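Local coordinates for protein complement factor H (Mus musculus, PDB 2YBY) that regulates the complement system in mouse, probably restraining its activation on host surfaces through a chain of sushi domains, two of which make up this fragment, at residues P23-S28 with Q57-E62. The protein carries 1 engineered substitution. Residues are numbered along the deposited sequence; the frame is centred on the assembly and turned at random.
Sequences PNFPVS and QGWEPE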
# COMPACT_ATOMS: atom_id res chain seq x y z
N PRO A 23 17.29 19.94 -1.42
CA PRO A 23 18.15 20.80 -2.28
C PRO A 23 18.88 20.11 -3.44
O PRO A 23 19.42 20.80 -4.32
CB PRO A 23 19.16 21.34 -1.28
CG PRO A 23 18.44 21.30 0.05
CD PRO A 23 17.71 20.01 -0.01
N ASN A 24 19.00 18.77 -3.41
CA ASN A 24 19.68 17.98 -4.44
C ASN A 24 18.87 17.95 -5.75
O ASN A 24 19.43 17.67 -6.81
CB ASN A 24 19.85 16.53 -3.93
CG ASN A 24 21.05 15.80 -4.47
OD1 ASN A 24 21.17 15.57 -5.68
ND2 ASN A 24 21.94 15.38 -3.57
N PHE A 25 17.57 18.23 -5.67
CA PHE A 25 16.63 18.16 -6.79
C PHE A 25 16.70 19.41 -7.67
O PHE A 25 16.98 20.50 -7.16
CB PHE A 25 15.20 17.91 -6.26
CG PHE A 25 15.09 16.52 -5.68
CD1 PHE A 25 14.83 15.44 -6.49
CD2 PHE A 25 15.38 16.28 -4.35
CE1 PHE A 25 14.80 14.15 -5.98
CE2 PHE A 25 15.35 14.98 -3.84
CZ PHE A 25 15.13 13.91 -4.68
N PRO A 26 16.44 19.30 -8.99
CA PRO A 26 16.09 18.08 -9.73
C PRO A 26 17.22 17.06 -9.90
O PRO A 26 18.40 17.37 -9.73
CB PRO A 26 15.57 18.62 -11.05
CG PRO A 26 16.39 19.87 -11.27
CD PRO A 26 16.49 20.48 -9.88
N VAL A 27 16.83 15.81 -10.23
CA VAL A 27 17.77 14.71 -10.36
C VAL A 27 17.57 13.98 -11.68
O VAL A 27 16.51 14.14 -12.33
CB VAL A 27 17.66 13.71 -9.16
CG1 VAL A 27 18.01 14.38 -7.84
CG2 VAL A 27 16.28 13.07 -9.10
N SER A 28 18.54 13.14 -12.06
CA SER A 28 18.53 12.38 -13.32
C SER A 28 17.75 11.10 -13.30
O SER A 28 17.55 10.50 -12.23
CB SER A 28 19.95 12.09 -13.78
OG SER A 28 20.68 13.31 -13.90
N GLN A 57 9.11 8.69 -17.56
CA GLN A 57 7.73 9.12 -17.39
C GLN A 57 7.56 9.91 -16.07
O GLN A 57 6.44 10.23 -15.67
CB GLN A 57 6.80 7.88 -17.45
CG GLN A 57 6.55 7.41 -18.89
CD GLN A 57 6.22 5.94 -19.03
OE1 GLN A 57 5.83 5.25 -18.07
NE2 GLN A 57 6.34 5.42 -20.25
N GLY A 58 8.68 10.31 -15.46
CA GLY A 58 8.68 11.02 -14.19
C GLY A 58 8.75 10.03 -13.05
O GLY A 58 9.13 8.88 -13.23
N TRP A 59 8.39 10.48 -11.85
CA TRP A 59 8.43 9.60 -10.68
C TRP A 59 7.47 8.47 -10.79
O TRP A 59 6.33 8.66 -11.26
CB TRP A 59 8.09 10.40 -9.43
CG TRP A 59 9.12 11.41 -9.08
CD1 TRP A 59 9.00 12.76 -9.11
CD2 TRP A 59 10.44 11.14 -8.58
NE1 TRP A 59 10.16 13.36 -8.70
CE2 TRP A 59 11.07 12.38 -8.36
CE3 TRP A 59 11.17 9.96 -8.31
CZ2 TRP A 59 12.38 12.48 -7.93
CZ3 TRP A 59 12.47 10.07 -7.86
CH2 TRP A 59 13.05 11.32 -7.63
N GLU A 60 7.92 7.28 -10.36
CA GLU A 60 7.10 6.09 -10.28
C GLU A 60 7.33 5.44 -8.90
O GLU A 60 8.47 5.35 -8.46
CB GLU A 60 7.40 5.08 -11.41
CG GLU A 60 7.09 5.64 -12.79
CD GLU A 60 7.03 4.61 -13.90
OE1 GLU A 60 7.71 3.57 -13.79
OE2 GLU A 60 6.27 4.84 -14.87
N PRO A 61 6.26 4.96 -8.24
CA PRO A 61 4.83 4.98 -8.65
C PRO A 61 4.19 6.35 -8.74
O PRO A 61 4.64 7.29 -8.09
CB PRO A 61 4.15 4.08 -7.62
CG PRO A 61 5.26 3.34 -6.89
CD PRO A 61 6.44 4.25 -6.96
N GLU A 62 3.14 6.47 -9.56
CA GLU A 62 2.40 7.73 -9.69
C GLU A 62 1.78 8.09 -8.36
O GLU A 62 1.64 9.28 -8.04
CB GLU A 62 1.26 7.62 -10.71
CG GLU A 62 1.70 7.38 -12.12
CD GLU A 62 0.51 7.39 -13.07
OE1 GLU A 62 -0.60 6.94 -12.68
OE2 GLU A 62 0.70 7.84 -14.22
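In the first sushi domain of this fragment, the conserved tryptophan, Trp59, packs against Phe25 and Val27 in the loop that follows helix 18-21. The outer rim of its six-membered ring does the touching. Trp59 CZ2 lies 3.5 Å from Phe25 CE1, and CH2 of the same indole is 3.7 Å from that carbon. The two rings touch by their outer carbons, with centroids 6.0 Å apart and planes turned by 58°. Phe25 CE1 sits at the edge of the indole, near its plane; neither ring lies over the other's face, and the pair is not a stack. Val27 adds one methyl: its CG2 comes to 4.0 Å from Trp59 CH2, the valine crossing the indole at roughly a right angle. Trp59 is the tryptophan that sushi repeats carry between their last two cysteines, here Cys54 and Cys65, and it packs beside the Cys5-Cys54 disulfide and on Leu52 and Tyr33 of the neighbouring strands. A hydrogen bond from NE1 to the carbonyl oxygen of Glu6 satisfies NE1 and helps to hold the indole's orientation. On the other side of the contact, a backbone hydrogen bond ties Val27 to Cys5, while the Phe25 ring also meets that of Tyr33. The CB of Phe25 points toward segment 57-62, and chi1 of -69° sets CG beside the backbone N, from where CE1 reaches the indole.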